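Local atomic coordinates of vacuolar protein sorting-associated protein IST1 (PDB entry 3GGY), a protein that acts late in sorting multivesicular-body cargo into intralumenal vesicles, regulating recruitment of the ATPase Vps4 to the ESCRT-III complex and, by binding Vps4, preventing its oligomerization. Residues H54-D64 with E166-I176; I87-L96 with W134-N142. All blocks are in the same frame, centred on the assembly; numbering follows the deposited sequence.

Contact 1 of 2, residues H54-D64 with E166-I176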
loop_
_atom_site.group_PDB
_atom_site.type_symbol
_atom_site.label_atom_id
_atom_site.label_comp_id
_atom_site.label_asym_id
_atom_site.label_seq_id
_atom_site.Cartn_x
_atom_site.Cartn_y
_atom_site.Cartn_z
ATOM N N HIS A 54 -6.848 12.301 -19.473
ATOM C CA HIS A 54 -6.485 12.986 -18.241
ATOM C C HIS A 54 -7.049 12.240 -17.040
ATOM O O HIS A 54 -6.331 11.950 -16.084
ATOM C CB HIS A 54 -7.023 14.419 -18.257
ATOM C CG HIS A 54 -6.457 15.292 -17.182
ATOM N ND1 HIS A 54 -6.877 15.228 -15.872
ATOM C CD2 HIS A 54 -5.490 16.239 -17.223
ATOM C CE1 HIS A 54 -6.194 16.101 -15.151
ATOM N NE2 HIS A 54 -5.346 16.727 -15.947
ATOM N N TYR A 55 -8.341 11.938 -17.093
ATOM C CA TYR A 55 -9.004 11.219 -16.009
ATOM C C TYR A 55 -8.334 9.872 -15.768
ATOM O O TYR A 55 -8.134 9.462 -14.624
ATOM C CB TYR A 55 -10.479 10.987 -16.350
ATOM C CG TYR A 55 -11.351 12.222 -16.289
ATOM C CD1 TYR A 55 -12.536 12.294 -17.023
ATOM C CD2 TYR A 55 -11.018 13.301 -15.470
ATOM C CE1 TYR A 55 -13.368 13.411 -16.943
ATOM C CE2 TYR A 55 -11.844 14.421 -15.381
ATOM C CZ TYR A 55 -13.016 14.467 -16.120
ATOM O OH TYR A 55 -13.846 15.560 -16.025
ATOM N N ARG A 56 -7.984 9.191 -16.854
ATOM C CA ARG A 56 -7.369 7.874 -16.757
ATOM C C ARG A 56 -5.994 7.954 -16.111
ATOM O O ARG A 56 -5.598 7.061 -15.357
ATOM C CB ARG A 56 -7.255 7.240 -18.141
ATOM C CG ARG A 56 -7.108 5.736 -18.103
ATOM C CD ARG A 56 -8.394 5.095 -17.593
ATOM N NE ARG A 56 -9.069 4.332 -18.636
ATOM C CZ ARG A 56 -8.676 3.135 -19.053
ATOM N NH1 ARG A 56 -7.610 2.562 -18.512
ATOM N NH2 ARG A 56 -9.348 2.514 -20.012
ATOM N N VAL A 57 -5.262 9.021 -16.414
ATOM C CA VAL A 57 -3.940 9.201 -15.833
ATOM C C VAL A 57 -4.058 9.469 -14.333
ATOM O O VAL A 57 -3.271 8.959 -13.537
ATOM C CB VAL A 57 -3.188 10.354 -16.529
ATOM C CG1 VAL A 57 -1.947 10.738 -15.744
ATOM C CG2 VAL A 57 -2.805 9.913 -17.933
ATOM N N GLU A 58 -5.047 10.262 -13.940
ATOM C CA GLU A 58 -5.231 10.542 -12.520
ATOM C C GLU A 58 -5.433 9.234 -11.758
ATOM O O GLU A 58 -4.886 9.048 -10.673
ATOM C CB GLU A 58 -6.429 11.471 -12.321
ATOM C CG GLU A 58 -6.255 12.806 -13.034
ATOM C CD GLU A 58 -7.413 13.754 -12.813
ATOM O OE1 GLU A 58 -8.565 13.367 -13.109
ATOM O OE2 GLU A 58 -7.167 14.890 -12.349
ATOM N N THR A 59 -6.207 8.324 -12.339
ATOM C CA THR A 59 -6.475 7.033 -11.719
ATOM C C THR A 59 -5.196 6.201 -11.687
ATOM O O THR A 59 -4.886 5.553 -10.688
ATOM C CB THR A 59 -7.562 6.272 -12.504
ATOM O OG1 THR A 59 -8.769 7.044 -12.512
ATOM C CG2 THR A 59 -7.839 4.918 -11.868
ATOM N N LEU A 60 -4.453 6.228 -12.788
ATOM C CA LEU A 60 -3.201 5.481 -12.886
ATOM C C LEU A 60 -2.201 5.936 -11.821
ATOM O O LEU A 60 -1.488 5.123 -11.228
ATOM C CB LEU A 60 -2.600 5.674 -14.284
ATOM C CG LEU A 60 -1.210 5.097 -14.565
ATOM C CD1 LEU A 60 -1.186 3.602 -14.275
ATOM C CD2 LEU A 60 -0.845 5.367 -16.020
ATOM N N ILE A 61 -2.138 7.244 -11.587
ATOM C CA ILE A 61 -1.232 7.793 -10.585
ATOM C C ILE A 61 -1.556 7.191 -9.227
ATOM O O ILE A 61 -0.657 6.780 -8.492
ATOM C CB ILE A 61 -1.353 9.330 -10.532
ATOM C CG1 ILE A 61 -0.699 9.918 -11.786
ATOM C CG2 ILE A 61 -0.684 9.886 -9.275
ATOM C CD1 ILE A 61 -0.937 11.401 -11.978
ATOM N N HIS A 62 -2.841 7.132 -8.898
ATOM C CA HIS A 62 -3.238 6.553 -7.626
ATOM C C HIS A 62 -2.934 5.058 -7.613
ATOM O O HIS A 62 -2.498 4.520 -6.594
ATOM C CB HIS A 62 -4.722 6.794 -7.356
ATOM C CG HIS A 62 -5.209 6.146 -6.099
ATOM N ND1 HIS A 62 -5.490 4.799 -6.017
ATOM C CD2 HIS A 62 -5.400 6.649 -4.856
ATOM C CE1 HIS A 62 -5.833 4.499 -4.776
ATOM N NE2 HIS A 62 -5.785 5.604 -4.052
ATOM N N ASP A 63 -3.155 4.387 -8.739
ATOM C CA ASP A 63 -2.876 2.955 -8.820
ATOM C C ASP A 63 -1.401 2.665 -8.548
ATOM O O ASP A 63 -1.078 1.696 -7.861
ATOM C CB ASP A 63 -3.260 2.391 -10.195
ATOM C CG ASP A 63 -4.765 2.372 -10.428
ATOM O OD1 ASP A 63 -5.527 2.359 -9.441
ATOM O OD2 ASP A 63 -5.182 2.354 -11.605
ATOM N N ASP A 64 -0.508 3.493 -9.093
ATOM C CA ASP A 64 0.926 3.306 -8.885
ATOM C C ASP A 64 1.313 3.537 -7.424
ATOM O O ASP A 64 2.153 2.824 -6.876
ATOM C CB ASP A 64 1.740 4.241 -9.785
ATOM C CG ASP A 64 1.817 3.754 -11.225
ATOM O OD1 ASP A 64 1.533 2.559 -11.480
ATOM O OD2 ASP A 64 2.185 4.572 -12.098
ATOM N N GLU A 166 -1.252 18.990 -11.733
ATOM C CA GLU A 166 -1.209 18.925 -13.187
ATOM C C GLU A 166 0.183 18.641 -13.736
ATOM O O GLU A 166 0.319 18.042 -14.805
ATOM C CB GLU A 166 -1.755 20.221 -13.792
ATOM C CG GLU A 166 -3.260 20.375 -13.650
ATOM C CD GLU A 166 -4.020 19.172 -14.184
ATOM O OE1 GLU A 166 -3.931 18.090 -13.569
ATOM O OE2 GLU A 166 -4.702 19.306 -15.223
ATOM N N GLU A 167 1.210 19.060 -13.006
ATOM C CA GLU A 167 2.584 18.832 -13.443
ATOM C C GLU A 167 2.888 17.336 -13.502
ATOM O O GLU A 167 3.577 16.871 -14.412
ATOM C CB GLU A 167 3.573 19.519 -12.497
ATOM C CG GLU A 167 3.301 20.999 -12.266
ATOM C CD GLU A 167 2.248 21.242 -11.199
ATOM O OE1 GLU A 167 2.504 20.892 -10.028
ATOM O OE2 GLU A 167 1.169 21.780 -11.525
ATOM N N LEU A 168 2.374 16.586 -12.531
ATOM C CA LEU A 168 2.599 15.144 -12.488
ATOM C C LEU A 168 1.777 14.434 -13.558
ATOM O O LEU A 168 2.231 13.457 -14.149
ATOM C CB LEU A 168 2.251 14.585 -11.105
ATOM C CG LEU A 168 2.493 13.083 -10.920
ATOM C CD1 LEU A 168 3.946 12.750 -11.197
ATOM C CD2 LEU A 168 2.118 12.679 -9.509
ATOM N N VAL A 169 0.561 14.917 -13.800
ATOM C CA VAL A 169 -0.277 14.321 -14.827
ATOM C C VAL A 169 0.419 14.524 -16.171
ATOM O O VAL A 169 0.491 13.599 -16.983
ATOM C CB VAL A 169 -1.675 14.971 -14.871
ATOM C CG1 VAL A 169 -2.465 14.444 -16.062
ATOM C CG2 VAL A 169 -2.419 14.668 -13.584
ATOM N N ASP A 170 0.939 15.729 -16.399
ATOM C CA ASP A 170 1.635 16.019 -17.649
ATOM C C ASP A 170 2.855 15.125 -17.797
ATOM O O ASP A 170 3.158 14.649 -18.890
ATOM C CB ASP A 170 2.088 17.483 -17.713
ATOM C CG ASP A 170 0.936 18.443 -17.908
ATOM O OD1 ASP A 170 -0.140 18.000 -18.366
ATOM O OD2 ASP A 170 1.115 19.647 -17.616
ATOM N N LEU A 171 3.555 14.894 -16.690
ATOM C CA LEU A 171 4.737 14.050 -16.721
ATOM C C LEU A 171 4.340 12.628 -17.109
ATOM O O LEU A 171 5.008 11.996 -17.922
ATOM C CB LEU A 171 5.432 14.049 -15.355
ATOM C CG LEU A 171 6.702 13.200 -15.263
ATOM C CD1 LEU A 171 7.728 13.708 -16.263
ATOM C CD2 LEU A 171 7.265 13.265 -13.846
ATOM N N TYR A 172 3.249 12.126 -16.534
ATOM C CA TYR A 172 2.785 10.780 -16.865
ATOM C C TYR A 172 2.408 10.673 -18.345
ATOM O O TYR A 172 2.703 9.673 -19.006
ATOM C CB TYR A 172 1.569 10.406 -16.011
ATOM C CG TYR A 172 1.900 9.534 -14.822
ATOM C CD1 TYR A 172 2.776 9.974 -13.830
ATOM C CD2 TYR A 172 1.340 8.260 -14.692
ATOM C CE1 TYR A 172 3.088 9.163 -12.736
ATOM C CE2 TYR A 172 1.646 7.444 -13.601
ATOM C CZ TYR A 172 2.518 7.901 -12.632
ATOM O OH TYR A 172 2.833 7.092 -11.566
ATOM N N LEU A 173 1.746 11.700 -18.860
ATOM C CA LEU A 173 1.347 11.698 -20.260
ATOM C C LEU A 173 2.584 11.626 -21.153
ATOM O O LEU A 173 2.615 10.869 -22.123
ATOM C CB LEU A 173 0.536 12.957 -20.580
ATOM C CG LEU A 173 -0.862 12.975 -19.960
ATOM C CD1 LEU A 173 -1.465 14.369 -20.044
ATOM C CD2 LEU A 173 -1.736 11.955 -20.670
ATOM N N LYS A 174 3.606 12.407 -20.816
ATOM C CA LYS A 174 4.835 12.415 -21.597
ATOM C C LYS A 174 5.561 11.072 -21.538
ATOM O O LYS A 174 6.116 10.614 -22.539
ATOM C CB LYS A 174 5.768 13.527 -21.107
ATOM C CG LYS A 174 5.214 14.926 -21.316
ATOM C CD LYS A 174 6.180 15.982 -20.816
ATOM C CE LYS A 174 5.594 17.377 -20.963
ATOM N NZ LYS A 174 6.533 18.426 -20.462
ATOM N N GLU A 175 5.560 10.428 -20.375
ATOM C CA GLU A 175 6.241 9.144 -20.263
ATOM C C GLU A 175 5.450 8.057 -20.993
ATOM O O GLU A 175 6.029 7.152 -21.589
ATOM C CB GLU A 175 6.476 8.792 -18.787
ATOM C CG GLU A 175 7.238 9.899 -18.055
ATOM C CD GLU A 175 7.691 9.522 -16.655
ATOM O OE1 GLU A 175 6.987 8.746 -15.978
ATOM O OE2 GLU A 175 8.751 10.028 -16.227
ATOM N N ILE A 176 4.126 8.157 -20.980
ATOM C CA ILE A 176 3.315 7.175 -21.693
ATOM C C ILE A 176 3.523 7.388 -23.198
ATOM O O ILE A 176 3.564 6.431 -23.967
ATOM C CB ILE A 176 1.815 7.329 -21.351
ATOM C CG1 ILE A 176 1.577 6.890 -19.904
ATOM C CG2 ILE A 176 0.957 6.484 -22.296
ATOM C CD1 ILE A 176 0.175 7.186 -19.399
HETATM O O HOH W 1 2.022 7.884 -8.876
#
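Val57 pushes its CG1 methyl against CB of Tyr172 (3.5 Å) and its CG2 against CD2 of Leu173 (3.6 Å), a knob settled among Val169, Tyr172, Leu173 and Ile176. Knobs-into-holes packing runs both ways, since Val169 and Tyr172 enter holes on helix 50-82; compact valines suit the closest backbone approach, where the segment axes come to 9.7 Å and cross almost perpendicularly, at 97°, laying the short helix 166-179 across the long helix 50-82 of this ESCRT-III-like domain. Ile61 lays CG1 over the centre of the Tyr172 ring, 3.7 Å from its centroid, a CH-pi contact, while Leu60 meets the ring's edge. Beyond the ring, Tyr172 OH donates to the anti lone pair of Asp64 OD2 at 2.7 Å and accepts from a water that also donates to Ile61 O. At the other end, the imidazole of His54 takes Val169 CG1 over one face and gives its NE2 proton to Glu166 OE2 at 2.8 Å, a bent bond on the syn lone pair. Glu166 reaches back because its chain folds at chi2 (-53°). Arg38 of helix 8-46 forms a salt bridge with Asp64 and touches Leu60, Tyr172 and Ile176; Leu187 of helix 184-188 meets Leu173.

Contact 2 of 2, residues I87-L96 with W134-N142; sequences INDISTEEQL and WKINVEFVN
The backbones of Ser91 and Ile136 run close, their CA atoms 4.7 Å apart, and exchange two CA-H...O contacts, Ser91 CA to Lys135 O and Ile136 CA to Ser91 O. Lys135 has the length to reach the type I turn 87-90: a bend at chi2 (63°) carries CE to 3.0 Å from Ile90 O, a buried carbonyl with no hydrogen-bond partner in the model, and NZ donates to Asn88 O at 2.6 Å, from 34° off the carbonyl plane. A water bridges the same ammonium to Asn88 OD1. Branched Ile136 wedges between 87-96 and the start of helix 138-147, with CG2 against Glu93 N (3.5 Å) and CD1 against Leu96 CD2 (3.8 Å) and over one face of the Phe140 ring, toward its rim. Leu96 CD2 also meets Phe140 CE1. Glu93, extended, brings its carboxylate to the edge of that ring, the planes 79° apart; waters join OE1 to Asn137 OD1 and OE2 to Phe140 O. Both helix starts are capped: Thr92 and Gln95 form a capping box, and Asn137 OD1 accepts from Phe140 N. Helix 105-115 packs against Leu96 and Phe140, its Arg110 forming a salt bridge with Glu93, while Phe8 of helix 8-46 touches Asn88 and Lys135.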
loop_
_atom_site.group_PDB
_atom_site.type_symbol
_atom_site.label_atom_id
_atom_site.label_comp_id
_atom_site.label_asym_id
_atom_site.label_seq_id
_atom_site.Cartn_x
_atom_site.Cartn_y
_atom_site.Cartn_z
ATOM N N ILE A 87 7.739 -11.133 19.191
ATOM C CA ILE A 87 6.422 -10.525 19.342
ATOM C C ILE A 87 5.618 -11.291 20.382
ATOM O O ILE A 87 4.739 -10.738 21.049
ATOM C CB ILE A 87 5.652 -10.540 18.003
ATOM C CG1 ILE A 87 6.425 -9.733 16.961
ATOM C CG2 ILE A 87 4.247 -9.988 18.199
ATOM C CD1 ILE A 87 5.852 -9.818 15.571
ATOM N N ASN A 88 5.933 -12.571 20.521
ATOM C CA ASN A 88 5.237 -13.418 21.474
ATOM C C ASN A 88 5.450 -12.935 22.907
ATOM O O ASN A 88 4.658 -13.245 23.793
ATOM C CB ASN A 88 5.718 -14.863 21.332
ATOM C CG ASN A 88 4.986 -15.811 22.252
ATOM O OD1 ASN A 88 3.755 -15.875 22.243
ATOM N ND2 ASN A 88 5.738 -16.558 23.051
ATOM N N ASP A 89 6.512 -12.167 23.126
ATOM C CA ASP A 89 6.817 -11.652 24.459
ATOM C C ASP A 89 6.346 -10.215 24.667
ATOM O O ASP A 89 6.813 -9.533 25.581
ATOM C CB ASP A 89 8.322 -11.733 24.727
ATOM C CG ASP A 89 8.851 -13.152 24.657
ATOM O OD1 ASP A 89 8.208 -14.057 25.229
ATOM O OD2 ASP A 89 9.915 -13.362 24.038
ATOM N N ILE A 90 5.426 -9.757 23.822
ATOM C CA ILE A 90 4.899 -8.398 23.929
ATOM C C ILE A 90 3.455 -8.445 24.419
ATOM O O ILE A 90 2.587 -9.021 23.761
ATOM C CB ILE A 90 4.944 -7.673 22.569
ATOM C CG1 ILE A 90 6.365 -7.717 22.005
ATOM C CG2 ILE A 90 4.509 -6.223 22.738
ATOM C CD1 ILE A 90 6.485 -7.167 20.598
ATOM N N SER A 91 3.200 -7.840 25.576
ATOM C CA SER A 91 1.858 -7.837 26.146
ATOM C C SER A 91 1.295 -6.435 26.362
ATOM O O SER A 91 0.105 -6.276 26.634
ATOM C CB SER A 91 1.856 -8.600 27.475
ATOM O OG SER A 91 2.774 -8.028 28.393
ATOM N N THR A 92 2.148 -5.424 26.246
ATOM C CA THR A 92 1.710 -4.043 26.427
ATOM C C THR A 92 2.280 -3.110 25.372
ATOM O O THR A 92 3.338 -3.367 24.789
ATOM C CB THR A 92 2.123 -3.482 27.806
ATOM O OG1 THR A 92 3.542 -3.280 27.836
ATOM C CG2 THR A 92 1.721 -4.437 28.914
ATOM N N GLU A 93 1.572 -2.010 25.147
ATOM C CA GLU A 93 1.986 -1.016 24.175
ATOM C C GLU A 93 3.283 -0.331 24.593
ATOM O O GLU A 93 4.082 0.065 23.750
ATOM C CB GLU A 93 0.867 0.014 23.991
ATOM C CG GLU A 93 1.195 1.102 23.004
ATOM C CD GLU A 93 -0.029 1.859 22.534
ATOM O OE1 GLU A 93 -1.130 1.660 23.102
ATOM O OE2 GLU A 93 0.114 2.661 21.593
ATOM N N GLU A 94 3.495 -0.194 25.899
ATOM C CA GLU A 94 4.713 0.432 26.399
ATOM C C GLU A 94 5.918 -0.371 25.921
ATOM O O GLU A 94 6.912 0.190 25.463
ATOM C CB GLU A 94 4.698 0.478 27.931
ATOM C CG GLU A 94 6.024 0.897 28.569
ATOM C CD GLU A 94 6.336 2.374 28.404
ATOM O OE1 GLU A 94 6.368 2.861 27.255
ATOM O OE2 GLU A 94 6.561 3.051 29.428
ATOM N N GLN A 95 5.822 -1.692 26.026
ATOM C CA GLN A 95 6.908 -2.564 25.595
ATOM C C GLN A 95 7.152 -2.397 24.099
ATOM O O GLN A 95 8.289 -2.250 23.653
ATOM C CB GLN A 95 6.566 -4.024 25.894
ATOM C CG GLN A 95 6.434 -4.349 27.375
ATOM C CD GLN A 95 6.033 -5.791 27.610
ATOM O OE1 GLN A 95 5.007 -6.250 27.111
ATOM N NE2 GLN A 95 6.841 -6.514 28.376
ATOM N N LEU A 96 6.070 -2.408 23.330
ATOM C CA LEU A 96 6.158 -2.265 21.886
ATOM C C LEU A 96 6.880 -0.986 21.474
ATOM O O LEU A 96 7.781 -1.016 20.639
ATOM C CB LEU A 96 4.749 -2.282 21.282
ATOM C CG LEU A 96 4.623 -2.285 19.759
ATOM C CD1 LEU A 96 5.207 -3.573 19.196
ATOM C CD2 LEU A 96 3.158 -2.155 19.376
ATOM N N TRP A 134 -5.791 -8.837 20.996
ATOM C CA TRP A 134 -5.765 -9.843 22.052
ATOM C C TRP A 134 -4.415 -9.859 22.768
ATOM O O TRP A 134 -4.351 -9.898 24.002
ATOM C CB TRP A 134 -6.025 -11.236 21.467
ATOM C CG TRP A 134 -5.893 -12.322 22.488
ATOM C CD1 TRP A 134 -6.833 -12.710 23.403
ATOM C CD2 TRP A 134 -4.726 -13.107 22.756
ATOM N NE1 TRP A 134 -6.320 -13.683 24.226
ATOM C CE2 TRP A 134 -5.026 -13.948 23.851
ATOM C CE3 TRP A 134 -3.451 -13.181 22.178
ATOM C CZ2 TRP A 134 -4.099 -14.852 24.383
ATOM C CZ3 TRP A 134 -2.526 -14.081 22.706
ATOM C CH2 TRP A 134 -2.858 -14.904 23.798
ATOM N N LYS A 135 -3.341 -9.830 21.984
ATOM C CA LYS A 135 -1.980 -9.871 22.509
ATOM C C LYS A 135 -1.634 -8.659 23.364
ATOM O O LYS A 135 -1.076 -8.793 24.453
ATOM C CB LYS A 135 -0.983 -9.988 21.353
ATOM C CG LYS A 135 0.442 -10.260 21.785
ATOM C CD LYS A 135 0.539 -11.601 22.492
ATOM C CE LYS A 135 1.961 -11.886 22.950
ATOM N NZ LYS A 135 2.060 -13.202 23.636
ATOM N N ILE A 136 -1.950 -7.472 22.858
ATOM C CA ILE A 136 -1.693 -6.244 23.599
ATOM C C ILE A 136 -3.047 -5.820 24.172
ATOM O O ILE A 136 -3.426 -6.275 25.249
ATOM C CB ILE A 136 -1.087 -5.161 22.679
ATOM C CG1 ILE A 136 0.232 -5.680 22.088
ATOM C CG2 ILE A 136 -0.818 -3.883 23.470
ATOM C CD1 ILE A 136 0.968 -4.674 21.221
ATOM N N ASN A 137 -3.785 -4.973 23.463
ATOM C CA ASN A 137 -5.107 -4.568 23.934
ATOM C C ASN A 137 -5.878 -3.785 22.878
ATOM O O ASN A 137 -5.318 -3.373 21.859
ATOM C CB ASN A 137 -4.997 -3.757 25.228
ATOM C CG ASN A 137 -4.068 -2.579 25.094
ATOM O OD1 ASN A 137 -4.335 -1.655 24.331
ATOM N ND2 ASN A 137 -2.963 -2.608 25.829
ATOM N N VAL A 138 -7.171 -3.597 23.115
ATOM C CA VAL A 138 -8.013 -2.880 22.166
ATOM C C VAL A 138 -7.592 -1.421 22.034
ATOM O O VAL A 138 -7.700 -0.833 20.952
ATOM C CB VAL A 138 -9.502 -2.945 22.577
ATOM C CG1 VAL A 138 -10.327 -2.058 21.672
ATOM C CG2 VAL A 138 -10.004 -4.385 22.494
ATOM N N GLU A 139 -7.116 -0.840 23.132
ATOM C CA GLU A 139 -6.673 0.549 23.122
ATOM C C GLU A 139 -5.583 0.746 22.074
ATOM O O GLU A 139 -5.577 1.742 21.351
ATOM C CB GLU A 139 -6.125 0.947 24.494
ATOM C CG GLU A 139 -7.173 1.092 25.590
ATOM C CD GLU A 139 -8.084 -0.120 25.727
ATOM O OE1 GLU A 139 -7.581 -1.240 25.984
ATOM O OE2 GLU A 139 -9.314 0.057 25.583
ATOM N N PHE A 140 -4.657 -0.204 22.011
ATOM C CA PHE A 140 -3.558 -0.139 21.058
ATOM C C PHE A 140 -4.072 -0.071 19.624
ATOM O O PHE A 140 -3.711 0.834 18.870
ATOM C CB PHE A 140 -2.648 -1.360 21.237
ATOM C CG PHE A 140 -1.733 -1.612 20.074
ATOM C CD1 PHE A 140 -0.773 -0.676 19.711
ATOM C CD2 PHE A 140 -1.848 -2.784 19.329
ATOM C CE1 PHE A 140 0.060 -0.893 18.611
ATOM C CE2 PHE A 140 -1.019 -3.012 18.230
ATOM C CZ PHE A 140 -0.066 -2.068 17.873
ATOM N N VAL A 141 -4.924 -1.018 19.245
ATOM C CA VAL A 141 -5.447 -1.028 17.884
ATOM C C VAL A 141 -6.311 0.188 17.551
ATOM O O VAL A 141 -6.258 0.694 16.435
ATOM C CB VAL A 141 -6.211 -2.341 17.582
ATOM C CG1 VAL A 141 -5.265 -3.519 17.704
ATOM C CG2 VAL A 141 -7.370 -2.518 18.527
ATOM N N ASN A 142 -7.098 0.676 18.510
ATOM C CA ASN A 142 -7.921 1.849 18.245
ATOM C C ASN A 142 -7.047 3.089 18.076
ATOM O O ASN A 142 -7.369 3.989 17.294
ATOM C CB ASN A 142 -8.932 2.073 19.375
ATOM C CG ASN A 142 -10.016 1.014 19.400
ATOM O OD1 ASN A 142 -10.293 0.376 18.388
ATOM N ND2 ASN A 142 -10.648 0.836 20.555
HETATM O O HOH W 2 1.366 -15.775 23.723
HETATM O O HOH W 3 -1.772 -4.458 27.453
HETATM O O HOH W 4 -1.977 3.022 19.489
HETATM O O HOH W 5 -2.445 0.245 24.925
HETATM O O HOH W 6 -0.761 -1.541 26.675
#

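In the fold
Contact 2 is nested along the chain inside the loop closed by contact 1: 54-64 comes first, then 87-96, 134-142 and finally 166-176. The two lie on opposite sides of the chain's centre, their centres 41 Å apart and their nearest atoms about 21 Å apart, without touching. Contact 1 packs helix 166-179 across the long helix 50-82; contact 2 joins the turn at 87-90 and the start of helix 93-99 to the junction of helices 125-135 and 138-147. Helix 8-46 borders both, through Arg38 at one and Phe8 at the other. The later, short helices thus pack at two widely separated places along the elongated, all-helical, ESCRT-III-like N-terminal domain.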